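PDB 3BM3: PspGI restriction endonuclease from Pyrococcus sp. GI-H, which binds its substrate DNA as a dimer with base flipping and, as a type II restriction endonuclease, probably cleaves it site-specifically. Local coordinates for residues I106-L111 with D248-I253; R54-L59 with V190-E195; E69-V74 with Q90-A95. The protein carries 2 engineered substitutions. All blocks are in the same frame, centred on the assembly; numbering follows the deposited sequence.

Interaction 1: residues I106-L111 with D248-I253; sequences IIFTKL and DIFDDI
F108 and L111, on helix 85-115, meet I249 and F250 in the first turn of the C-terminal helix 249-259, in the hydrophobic interior of a fold of the PD-(D/E)XK nuclease clan. The two phenylalanines form an oblique aromatic pair, with ring centroids of F108 and F250 5.3 Å apart and planes inclined at 40°; F250 CE1 sits over one face of the F108 ring, toward its rim. Their nearest atoms, F108 CE1 and F250 CZ, are 3.8 Å apart. L111 comes at F250 from another direction, its side chain crossing at about a right angle: CB lies a tight 3.4 Å from F250 CE1, while the CD1 branch reaches to 3.6 Å from F250 CZ. The branch at CB gives I249 one methyl that serves both rings: CG2 lies 3.9 Å from F108 CE1 and sits over the centre of one face of the F250 ring, covering that face and probably limiting how the ring can turn. F108 turns away from its own helix with CG anti to the backbone N (chi1 -165°), and this carries the ring across to the C-terminal segment. Long flat side chains suit the place because the axes of the two short segments come no closer than 12.0 Å.

Farther out, F139 meets the F108 ring and F115 the F250 ring, P52 packs on F250, and W188 and V190 of strand 186-191 lie against I249. On another side of the C-terminal helix, D252 is fixed by salt bridges to R211 and R244. Within helix 85-115, I106 O accepts two donors, the backbone K110 N and the hydroxyl T109 OG1, the latter 2.6 Å from I106 O on a lone pair in the carbonyl plane.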
loop_
_atom_site.group_PDB
_atom_site.type_symbol
_atom_site.label_atom_id
_atom_site.label_comp_id
_atom_site.label_asym_id
_atom_site.label_seq_id
_atom_site.Cartn_x
_atom_site.Cartn_y
_atom_site.Cartn_z
ATOM N N ILE C 106 -9.254 7.505 14.562
ATOM C CA ILE C 106 -9.915 8.285 15.612
ATOM C C ILE C 106 -10.862 7.458 16.476
ATOM O O ILE C 106 -10.847 7.544 17.702
ATOM C CB ILE C 106 -10.658 9.480 15.039
ATOM C CG1 ILE C 106 -9.633 10.445 14.427
ATOM C CG2 ILE C 106 -11.508 10.130 16.135
ATOM C CD1 ILE C 106 -10.216 11.543 13.549
ATOM N N ILE C 107 -11.678 6.660 15.809
ATOM C CA ILE C 107 -12.587 5.762 16.477
ATOM C C ILE C 107 -11.822 4.853 17.433
ATOM O O ILE C 107 -12.206 4.690 18.585
ATOM C CB ILE C 107 -13.361 4.988 15.415
ATOM C CG1 ILE C 107 -14.308 5.979 14.707
ATOM C CG2 ILE C 107 -14.111 3.843 16.050
ATOM C CD1 ILE C 107 -14.996 5.364 13.472
ATOM N N PHE C 108 -10.700 4.314 16.970
ATOM C CA PHE C 108 -9.862 3.470 17.788
ATOM C C PHE C 108 -9.447 4.222 19.056
ATOM O O PHE C 108 -9.518 3.651 20.157
ATOM C CB PHE C 108 -8.646 2.997 16.994
ATOM C CG PHE C 108 -7.929 1.848 17.629
ATOM C CD1 PHE C 108 -8.397 0.557 17.454
ATOM C CD2 PHE C 108 -6.779 2.049 18.403
ATOM C CE1 PHE C 108 -7.736 -0.511 18.049
ATOM C CE2 PHE C 108 -6.120 0.974 18.973
ATOM C CZ PHE C 108 -6.608 -0.289 18.778
ATOM N N THR C 109 -9.042 5.490 18.927
ATOM C CA THR C 109 -8.642 6.278 20.097
ATOM C C THR C 109 -9.779 6.474 21.086
ATOM O O THR C 109 -9.569 6.512 22.279
ATOM C CB THR C 109 -8.013 7.648 19.735
ATOM O OG1 THR C 109 -9.007 8.536 19.230
ATOM C CG2 THR C 109 -6.977 7.468 18.685
ATOM N N LYS C 110 -10.983 6.639 20.571
ATOM C CA LYS C 110 -12.138 6.821 21.429
ATOM C C LYS C 110 -12.322 5.604 22.306
ATOM O O LYS C 110 -12.679 5.720 23.497
ATOM C CB LYS C 110 -13.369 7.057 20.564
ATOM C CG LYS C 110 -13.300 8.317 19.747
ATOM C CD LYS C 110 -12.970 9.554 20.608
ATOM C CE LYS C 110 -13.055 10.842 19.819
ATOM N NZ LYS C 110 -12.391 11.993 20.553
ATOM N N LEU C 111 -12.111 4.437 21.698
ATOM C CA LEU C 111 -12.182 3.163 22.443
ATOM C C LEU C 111 -11.038 3.043 23.438
ATOM O O LEU C 111 -11.256 2.721 24.588
ATOM C CB LEU C 111 -12.206 1.977 21.509
ATOM C CG LEU C 111 -13.537 1.856 20.746
ATOM C CD1 LEU C 111 -13.396 1.038 19.464
ATOM C CD2 LEU C 111 -14.613 1.253 21.659
ATOM N N ASP C 248 -11.404 -7.703 20.883
ATOM C CA ASP C 248 -10.563 -8.261 21.924
ATOM C C ASP C 248 -9.350 -7.414 22.215
ATOM O O ASP C 248 -8.674 -7.618 23.243
ATOM C CB ASP C 248 -10.007 -9.617 21.502
ATOM C CG ASP C 248 -11.042 -10.684 21.390
ATOM O OD1 ASP C 248 -12.164 -10.469 21.798
ATOM O OD2 ASP C 248 -10.691 -11.752 20.863
ATOM N N ILE C 249 -9.021 -6.476 21.328
ATOM C CA ILE C 249 -7.731 -5.834 21.462
ATOM C C ILE C 249 -7.661 -5.000 22.750
ATOM O O ILE C 249 -6.619 -4.848 23.330
ATOM C CB ILE C 249 -7.358 -5.004 20.238
ATOM C CG1 ILE C 249 -5.869 -4.660 20.266
ATOM C CG2 ILE C 249 -8.269 -3.746 20.114
ATOM C CD1 ILE C 249 -5.322 -4.071 18.974
ATOM N N PHE C 250 -8.775 -4.473 23.193
ATOM C CA PHE C 250 -8.782 -3.558 24.320
ATOM C C PHE C 250 -8.439 -4.255 25.616
ATOM O O PHE C 250 -7.522 -3.827 26.338
ATOM C CB PHE C 250 -10.101 -2.812 24.331
ATOM C CG PHE C 250 -10.305 -2.085 23.046
ATOM C CD1 PHE C 250 -9.574 -0.956 22.778
ATOM C CD2 PHE C 250 -11.081 -2.627 22.030
ATOM C CE1 PHE C 250 -9.689 -0.331 21.572
ATOM C CE2 PHE C 250 -11.195 -2.009 20.822
ATOM C CZ PHE C 250 -10.497 -0.860 20.585
ATOM N N ASP C 251 -9.089 -5.375 25.868
ATOM C CA ASP C 251 -8.745 -6.164 27.034
ATOM C C ASP C 251 -7.352 -6.771 26.871
ATOM O O ASP C 251 -6.605 -6.883 27.824
ATOM C CB ASP C 251 -9.793 -7.242 27.260
ATOM C CG ASP C 251 -9.525 -8.031 28.515
ATOM O OD1 ASP C 251 -9.414 -7.367 29.550
ATOM O OD2 ASP C 251 -9.362 -9.275 28.425
ATOM N N ASP C 252 -6.974 -7.142 25.643
ATOM C CA ASP C 252 -5.633 -7.687 25.399
ATOM C C ASP C 252 -4.574 -6.665 25.792
ATOM O O ASP C 252 -3.541 -7.001 26.374
ATOM C CB ASP C 252 -5.469 -8.059 23.939
ATOM C CG ASP C 252 -6.202 -9.326 23.540
ATOM O OD1 ASP C 252 -6.821 -9.986 24.401
ATOM O OD2 ASP C 252 -6.120 -9.680 22.336
ATOM N N ILE C 253 -4.824 -5.406 25.471
ATOM C CA ILE C 253 -3.889 -4.353 25.827
ATOM C C ILE C 253 -3.847 -4.220 27.351
ATOM O O ILE C 253 -2.784 -4.151 27.963
ATOM C CB ILE C 253 -4.297 -3.011 25.229
ATOM C CG1 ILE C 253 -4.103 -3.024 23.716
ATOM C CG2 ILE C 253 -3.467 -1.887 25.830
ATOM C CD1 ILE C 253 -4.900 -1.896 23.017
#

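Interaction 2: residues R54-L59 with V190-E195; sequences RIAKML and VGFDEE
K57 runs out from helix 52-80 with CG anti to the backbone N (chi1 -173°) and stays extended until a bend at chi4 (103°), while E194 comes from the opposite direction, its own chain folded at chi2 (-84°). These turns bring the two charged ends together, with K57 NZ donating to E194 OE2 at 3.1 Å in a salt bridge. The ammonium group reaches that oxygen on its anti side, somewhat out of the carboxylate plane.

Deeper in the contact, F192 points its ring at the helix. Its CZ is 3.8 Å from A56 CB, and a residue as small as alanine suits the place, since the ring comes close to the helix backbone here. K57 N lies at the ring edge, near its plane, 3.9 Å from F192 CZ. F192 belongs to the loop that leads on from strand 186-191, the central strand of the mixed sheet of this PD-(D/E)XK-clan fold, so the contact joins helix 52-80 to that loop. The ring also stacks on F104 and meets F246 edge-to-face, a setting that suits a large aromatic.

The loop is shaped by an Asx turn in which D193 OD1 accepts from E195 N at 2.7 Å, and this probably helps to set where E194 starts. Were K57 replaced by an alanine, the E194 carboxylate would probably lose its mate across this contact and its bent chain would be freer to swing.

The one salt bridge joins two partly exposed residues, so solvent probably tempers its strength, and the buried apolar pair F192 and A56 carries much of the rest.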
loop_
_atom_site.group_PDB
_atom_site.type_symbol
_atom_site.label_atom_id
_atom_site.label_comp_id
_atom_site.label_asym_id
_atom_site.label_seq_id
_atom_site.Cartn_x
_atom_site.Cartn_y
_atom_site.Cartn_z
ATOM N N ARG C 54 -18.634 -3.431 16.973
ATOM C CA ARG C 54 -19.919 -2.898 16.551
ATOM C C ARG C 54 -20.012 -1.388 16.700
ATOM O O ARG C 54 -20.567 -0.728 15.849
ATOM C CB ARG C 54 -21.059 -3.582 17.279
ATOM C CG ARG C 54 -21.198 -4.990 16.837
ATOM C CD ARG C 54 -22.328 -5.648 17.556
ATOM N NE ARG C 54 -22.627 -6.957 16.975
ATOM C CZ ARG C 54 -22.708 -8.107 17.647
ATOM N NH1 ARG C 54 -22.510 -8.159 18.962
ATOM N NH2 ARG C 54 -22.998 -9.230 16.996
ATOM N N ILE C 55 -19.487 -0.844 17.788
ATOM C CA ILE C 55 -19.503 0.585 17.985
ATOM C C ILE C 55 -18.640 1.227 16.937
ATOM O O ILE C 55 -19.013 2.254 16.335
ATOM C CB ILE C 55 -18.984 0.957 19.369
ATOM C CG1 ILE C 55 -20.002 0.511 20.422
ATOM C CG2 ILE C 55 -18.782 2.464 19.489
ATOM C CD1 ILE C 55 -19.570 0.764 21.853
ATOM N N ALA C 56 -17.477 0.640 16.706
ATOM C CA ALA C 56 -16.548 1.177 15.702
ATOM C C ALA C 56 -17.164 1.200 14.324
ATOM O O ALA C 56 -17.101 2.216 13.632
ATOM C CB ALA C 56 -15.240 0.388 15.653
ATOM N N LYS C 57 -17.827 0.111 13.963
ATOM C CA LYS C 57 -18.429 -0.005 12.649
ATOM C C LYS C 57 -19.588 0.984 12.511
ATOM O O LYS C 57 -19.725 1.637 11.478
ATOM C CB LYS C 57 -18.900 -1.432 12.404
ATOM C CG LYS C 57 -19.391 -1.713 10.992
ATOM C CD LYS C 57 -19.347 -3.209 10.686
ATOM C CE LYS C 57 -19.987 -3.590 9.347
ATOM N NZ LYS C 57 -18.975 -3.876 8.268
HETATM N N MSE C 58 -20.416 1.070 13.548
HETATM C CA MSE C 58 -21.570 1.967 13.545
HETATM C C MSE C 58 -21.116 3.420 13.454
HETATM O O MSE C 58 -21.682 4.202 12.688
HETATM C CB MSE C 58 -22.451 1.721 14.785
HETATM C CG MSE C 58 -22.654 2.925 15.670
HETATM SE SE MSE C 58 -24.268 2.760 16.713
HETATM C CE MSE C 58 -25.565 2.665 15.251
ATOM N N LEU C 59 -20.096 3.768 14.237
ATOM C CA LEU C 59 -19.569 5.111 14.278
ATOM C C LEU C 59 -18.906 5.461 12.944
ATOM O O LEU C 59 -19.084 6.573 12.408
ATOM C CB LEU C 59 -18.562 5.257 15.441
ATOM C CG LEU C 59 -18.008 6.661 15.690
ATOM C CD1 LEU C 59 -19.100 7.731 15.715
ATOM C CD2 LEU C 59 -17.210 6.676 16.996
ATOM N N VAL C 190 -3.961 -4.540 13.189
ATOM C CA VAL C 190 -5.407 -4.438 13.208
ATOM C C VAL C 190 -5.891 -4.056 11.810
ATOM O O VAL C 190 -5.454 -3.057 11.272
ATOM C CB VAL C 190 -5.877 -3.341 14.181
ATOM C CG1 VAL C 190 -7.371 -3.210 14.138
ATOM C CG2 VAL C 190 -5.365 -3.601 15.561
ATOM N N GLY C 191 -6.794 -4.867 11.271
ATOM C CA GLY C 191 -7.418 -4.590 10.004
ATOM C C GLY C 191 -8.886 -4.508 10.267
ATOM O O GLY C 191 -9.397 -5.130 11.209
ATOM N N PHE C 192 -9.575 -3.686 9.511
ATOM C CA PHE C 192 -11.000 -3.539 9.700
ATOM C C PHE C 192 -11.658 -3.860 8.358
ATOM O O PHE C 192 -12.290 -3.026 7.719
ATOM C CB PHE C 192 -11.316 -2.136 10.192
ATOM C CG PHE C 192 -12.534 -2.075 11.071
ATOM C CD1 PHE C 192 -12.560 -2.775 12.238
ATOM C CD2 PHE C 192 -13.630 -1.306 10.721
ATOM C CE1 PHE C 192 -13.689 -2.766 13.055
ATOM C CE2 PHE C 192 -14.738 -1.277 11.541
ATOM C CZ PHE C 192 -14.733 -1.998 12.724
ATOM N N ASP C 193 -11.471 -5.111 7.954
ATOM C CA ASP C 193 -11.672 -5.530 6.574
ATOM C C ASP C 193 -12.292 -6.882 6.596
ATOM O O ASP C 193 -11.685 -7.857 7.018
ATOM C CB ASP C 193 -10.324 -5.539 5.820
ATOM C CG ASP C 193 -10.464 -5.775 4.336
ATOM O OD1 ASP C 193 -11.502 -6.314 3.907
ATOM O OD2 ASP C 193 -9.495 -5.455 3.600
ATOM N N GLU C 194 -13.509 -6.939 6.101
ATOM C CA GLU C 194 -14.263 -8.173 6.042
ATOM C C GLU C 194 -13.674 -9.156 5.031
ATOM O O GLU C 194 -14.036 -10.328 5.053
ATOM C CB GLU C 194 -15.743 -7.871 5.731
ATOM C CG GLU C 194 -16.377 -6.820 6.664
ATOM C CD GLU C 194 -16.914 -7.368 8.000
ATOM O OE1 GLU C 194 -16.807 -8.601 8.273
ATOM O OE2 GLU C 194 -17.472 -6.533 8.759
ATOM N N GLU C 195 -12.755 -8.700 4.165
ATOM C CA GLU C 195 -12.116 -9.558 3.179
ATOM C C GLU C 195 -10.672 -9.869 3.539
ATOM O O GLU C 195 -9.900 -10.311 2.721
ATOM C CB GLU C 195 -12.205 -8.926 1.784
ATOM C CG GLU C 195 -13.633 -8.685 1.325
ATOM C CD GLU C 195 -14.575 -9.874 1.530
ATOM O OE1 GLU C 195 -14.193 -11.028 1.174
ATOM O OE2 GLU C 195 -15.709 -9.650 2.032
#

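Interaction 3: residues E69-V74 with Q90-A95; sequences EYEKQV and QSFQQA. With nucleotides of chain B.
Behind the face that helix 85-115 turns to the DNA, F92 presents its ring to E71 and V74 of helix 52-80. E71 lays its CG methylene over the centre of one face in a CH-pi contact, 3.6 Å from E71 CG to the F92 ring centroid and 5° off the ring normal. V74 comes to the edge instead, in the ring plane, with V74 CG1 3.8 Å from F92 CZ. With CG anti to the backbone N (chi1 -172°), E71 stretches across the ring; R75 and R96 make salt bridges to its carboxylate and the Y67 hydroxyl a hydrogen bond, which probably offsets the cost of burying the charge.

The two helices follow one another in the chain, and the second lies against the minor-groove edges of guanines in chain B. There Q94 OE1 accepts from N2 of DG8 at 2.9 Å, nearly straight at 172°, while Q94 NE2 gives one hydrogen to N3 of DG8 at 3.1 Å and reaches O4' of DG9 at 3.0 Å. A glutamine amide, both donor and acceptor, suits the N3 and N2 of a guanine edge. The backbone joins in, Q94 O taking N2 of DG9 at 3.1 Å. One turn back, S91 OG donates to OP1 of DA10 at 2.6 Å. Q90 NE2 bonds Q93 OE1 of the second subunit, and Q93 OE1 here accepts reciprocally from Q90 of that subunit.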
loop_
_atom_site.group_PDB
_atom_site.type_symbol
_atom_site.label_atom_id
_atom_site.label_comp_id
_atom_site.label_asym_id
_atom_site.label_seq_id
_atom_site.Cartn_x
_atom_site.Cartn_y
_atom_site.Cartn_z
ATOM N N GLU C 69 -22.784 13.732 3.145
ATOM C CA GLU C 69 -23.692 14.861 3.094
ATOM C C GLU C 69 -22.927 16.140 2.867
ATOM O O GLU C 69 -23.337 16.985 2.079
ATOM C CB GLU C 69 -24.494 14.976 4.388
ATOM C CG GLU C 69 -25.467 13.821 4.620
ATOM C CD GLU C 69 -26.202 13.940 5.959
ATOM O OE1 GLU C 69 -26.904 14.953 6.154
ATOM O OE2 GLU C 69 -26.100 13.011 6.814
ATOM N N TYR C 70 -21.817 16.295 3.564
ATOM C CA TYR C 70 -20.964 17.463 3.352
ATOM C C TYR C 70 -20.349 17.450 1.963
ATOM O O TYR C 70 -20.308 18.466 1.287
ATOM C CB TYR C 70 -19.869 17.528 4.389
ATOM C CG TYR C 70 -20.337 17.909 5.774
ATOM C CD1 TYR C 70 -21.396 18.793 5.970
ATOM C CD2 TYR C 70 -19.709 17.400 6.907
ATOM C CE1 TYR C 70 -21.809 19.136 7.245
ATOM C CE2 TYR C 70 -20.121 17.740 8.170
ATOM C CZ TYR C 70 -21.151 18.624 8.337
ATOM O OH TYR C 70 -21.588 19.001 9.591
ATOM N N GLU C 71 -19.898 16.283 1.538
ATOM C CA GLU C 71 -19.301 16.139 0.205
ATOM C C GLU C 71 -20.307 16.585 -0.850
ATOM O O GLU C 71 -19.954 17.241 -1.814
ATOM C CB GLU C 71 -18.957 14.685 -0.034
ATOM C CG GLU C 71 -18.175 14.436 -1.295
ATOM C CD GLU C 71 -17.943 12.977 -1.542
ATOM O OE1 GLU C 71 -18.908 12.290 -1.923
ATOM O OE2 GLU C 71 -16.810 12.516 -1.346
ATOM N N LYS C 72 -21.575 16.216 -0.660
ATOM C CA LYS C 72 -22.641 16.550 -1.611
ATOM C C LYS C 72 -22.838 18.051 -1.650
ATOM O O LYS C 72 -22.957 18.658 -2.716
ATOM C CB LYS C 72 -23.931 15.867 -1.196
ATOM C CG LYS C 72 -25.091 16.146 -2.105
ATOM C CD LYS C 72 -26.273 15.278 -1.710
ATOM C CE LYS C 72 -27.486 15.621 -2.527
ATOM N NZ LYS C 72 -27.194 15.464 -3.978
ATOM N N GLN C 73 -22.840 18.687 -0.485
ATOM C CA GLN C 73 -22.934 20.140 -0.460
ATOM C C GLN C 73 -21.808 20.803 -1.228
ATOM O O GLN C 73 -22.013 21.741 -2.002
ATOM C CB GLN C 73 -22.901 20.652 0.969
ATOM C CG GLN C 73 -24.141 20.311 1.756
ATOM C CD GLN C 73 -24.111 20.920 3.116
ATOM O OE1 GLN C 73 -23.658 22.059 3.285
ATOM N NE2 GLN C 73 -24.549 20.168 4.099
ATOM N N VAL C 74 -20.599 20.319 -0.989
ATOM C CA VAL C 74 -19.421 20.866 -1.624
ATOM C C VAL C 74 -19.460 20.595 -3.129
ATOM O O VAL C 74 -19.193 21.476 -3.942
ATOM C CB VAL C 74 -18.155 20.299 -0.997
ATOM C CG1 VAL C 74 -16.931 20.720 -1.797
ATOM C CG2 VAL C 74 -18.025 20.789 0.405
ATOM N N GLN C 90 -11.953 13.317 -8.224
ATOM C CA GLN C 90 -10.690 12.687 -7.849
ATOM C C GLN C 90 -10.351 13.169 -6.449
ATOM O O GLN C 90 -9.949 12.391 -5.582
ATOM C CB GLN C 90 -9.578 13.089 -8.812
ATOM C CG GLN C 90 -8.264 12.518 -8.386
ATOM C CD GLN C 90 -7.130 13.058 -9.172
ATOM O OE1 GLN C 90 -7.011 14.271 -9.303
ATOM N NE2 GLN C 90 -6.315 12.176 -9.726
ATOM N N SER C 91 -10.490 14.474 -6.245
ATOM C CA SER C 91 -10.209 15.082 -4.939
ATOM C C SER C 91 -11.050 14.469 -3.839
ATOM O O SER C 91 -10.541 14.149 -2.764
ATOM C CB SER C 91 -10.361 16.601 -4.969
ATOM O OG SER C 91 -9.331 17.218 -5.743
ATOM N N PHE C 92 -12.326 14.232 -4.117
ATOM C CA PHE C 92 -13.170 13.608 -3.148
ATOM C C PHE C 92 -12.738 12.169 -2.867
ATOM O O PHE C 92 -12.730 11.780 -1.723
ATOM C CB PHE C 92 -14.598 13.594 -3.607
ATOM C CG PHE C 92 -15.285 14.931 -3.594
ATOM C CD1 PHE C 92 -14.977 15.941 -2.684
ATOM C CD2 PHE C 92 -16.304 15.156 -4.493
ATOM C CE1 PHE C 92 -15.694 17.138 -2.651
ATOM C CE2 PHE C 92 -16.979 16.350 -4.477
ATOM C CZ PHE C 92 -16.696 17.328 -3.561
ATOM N N GLN C 93 -12.399 11.392 -3.905
ATOM C CA GLN C 93 -11.940 10.014 -3.696
ATOM C C GLN C 93 -10.708 10.033 -2.812
ATOM O O GLN C 93 -10.588 9.246 -1.903
ATOM C CB GLN C 93 -11.681 9.257 -5.016
ATOM C CG GLN C 93 -11.183 7.878 -4.807
ATOM C CD GLN C 93 -12.196 7.056 -4.064
ATOM O OE1 GLN C 93 -13.237 6.695 -4.651
ATOM N NE2 GLN C 93 -11.957 6.815 -2.756
ATOM N N GLN C 94 -9.780 10.927 -3.116
ATOM C CA GLN C 94 -8.545 11.033 -2.345
ATOM C C GLN C 94 -8.830 11.425 -0.893
ATOM O O GLN C 94 -8.223 10.900 0.036
ATOM C CB GLN C 94 -7.564 11.960 -3.055
ATOM C CG GLN C 94 -7.152 11.451 -4.402
ATOM C CD GLN C 94 -6.212 10.265 -4.366
ATOM O OE1 GLN C 94 -6.522 9.242 -3.752
ATOM N NE2 GLN C 94 -5.078 10.395 -5.011
ATOM N N ALA C 95 -9.772 12.342 -0.711
ATOM C CA ALA C 95 -10.279 12.681 0.633
ATOM C C ALA C 95 -10.862 11.481 1.325
ATOM O O ALA C 95 -10.606 11.249 2.493
ATOM C CB ALA C 95 -11.298 13.822 0.550
ATOM P P DG B 9 -1.850 13.785 -7.672
ATOM O OP1 DG B 9 -2.029 13.923 -9.145
ATOM O OP2 DG B 9 -0.530 14.081 -7.067
ATOM O "O5'" DG B 9 -2.932 14.700 -6.958
ATOM C "C5'" DG B 9 -4.308 14.543 -7.277
ATOM C "C4'" DG B 9 -5.144 14.551 -6.021
ATOM O "O4'" DG B 9 -4.833 13.388 -5.207
ATOM C "C3'" DG B 9 -4.933 15.756 -5.111
ATOM O "O3'" DG B 9 -6.168 16.023 -4.463
ATOM C "C2'" DG B 9 -3.901 15.242 -4.120
ATOM C "C1'" DG B 9 -4.350 13.802 -3.933
ATOM N N9 DG B 9 -3.288 12.876 -3.548
ATOM C C8 DG B 9 -2.011 12.830 -4.047
ATOM N N7 DG B 9 -1.298 11.857 -3.543
ATOM C C5 DG B 9 -2.154 11.231 -2.649
ATOM C C6 DG B 9 -1.942 10.109 -1.806
ATOM O O6 DG B 9 -0.923 9.416 -1.691
ATOM N N1 DG B 9 -3.074 9.814 -1.055
ATOM C C2 DG B 9 -4.261 10.504 -1.106
ATOM N N2 DG B 9 -5.238 10.060 -0.312
ATOM N N3 DG B 9 -4.470 11.553 -1.888
ATOM C C4 DG B 9 -3.383 11.857 -2.628
ATOM P P DA B 10 -6.328 17.317 -3.532
ATOM O OP1 DA B 10 -7.563 18.017 -3.990
ATOM O OP2 DA B 10 -5.064 18.064 -3.419
ATOM O "O5'" DA B 10 -6.695 16.663 -2.134
ATOM C "C5'" DA B 10 -7.781 15.757 -2.057
ATOM C "C4'" DA B 10 -7.846 15.124 -0.692
ATOM O "O4'" DA B 10 -6.722 14.240 -0.504
ATOM C "C3'" DA B 10 -7.803 16.116 0.463
ATOM O "O3'" DA B 10 -8.700 15.674 1.465
ATOM C "C2'" DA B 10 -6.359 16.056 0.935
ATOM C "C1'" DA B 10 -5.977 14.612 0.651
ATOM N N9 DA B 10 -4.571 14.429 0.315
ATOM C C8 DA B 10 -3.815 15.197 -0.534
ATOM N N7 DA B 10 -2.587 14.773 -0.681
ATOM C C5 DA B 10 -2.526 13.651 0.135
ATOM C C6 DA B 10 -1.498 12.749 0.406
ATOM N N6 DA B 10 -0.292 12.831 -0.156
ATOM N N1 DA B 10 -1.754 11.745 1.274
ATOM C C2 DA B 10 -2.980 11.662 1.814
ATOM N N3 DA B 10 -4.041 12.448 1.623
ATOM C C4 DA B 10 -3.739 13.435 0.763
ATOM P P DG B 8 -3.931 9.874 -11.886
ATOM O OP1 DG B 8 -5.026 8.886 -11.855
ATOM O OP2 DG B 8 -4.037 11.081 -12.754
ATOM O "O5'" DG B 8 -3.696 10.408 -10.411
ATOM C "C5'" DG B 8 -3.450 9.504 -9.348
ATOM C "C4'" DG B 8 -3.266 10.289 -8.075
ATOM O "O4'" DG B 8 -3.037 9.383 -6.967
ATOM C "C3'" DG B 8 -2.051 11.213 -8.103
ATOM O "O3'" DG B 8 -2.319 12.319 -7.250
ATOM C "C2'" DG B 8 -0.987 10.352 -7.450
ATOM C "C1'" DG B 8 -1.829 9.768 -6.339
ATOM N N9 DG B 8 -1.280 8.598 -5.667
ATOM C C8 DG B 8 -0.049 8.018 -5.862
ATOM N N7 DG B 8 0.168 7.006 -5.068
ATOM C C5 DG B 8 -0.990 6.912 -4.308
ATOM C C6 DG B 8 -1.332 6.025 -3.266
ATOM O O6 DG B 8 -0.644 5.124 -2.764
ATOM N N1 DG B 8 -2.616 6.266 -2.787
ATOM C C2 DG B 8 -3.457 7.255 -3.245
ATOM N N2 DG B 8 -4.657 7.326 -2.667
ATOM N N3 DG B 8 -3.138 8.103 -4.203
ATOM C C4 DG B 8 -1.900 7.877 -4.687
#

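Overall arrangement
From the N terminus, helix 52-80 supplies 54-59 and then 69-74, and helix 85-115 supplies 90-95 and then 106-111. Interaction 3 closes the short loop between these helices and lies nested inside the long loop that interaction 2 closes when the chain returns at 190-195. Interaction 1 opens after interaction 3 has closed and ends at 248-253, so its loop crosses that of interaction 2. The centres of interactions 1 and 2 are about 12 Å apart and they touch, I107 packing on A56 and L59, and I249 on V190. Together they tie both long helices to sheet and C-terminal helix, while interaction 3, about 29 Å from interaction 1 between centres, joins the same two helices where 90-95 touches the DNA.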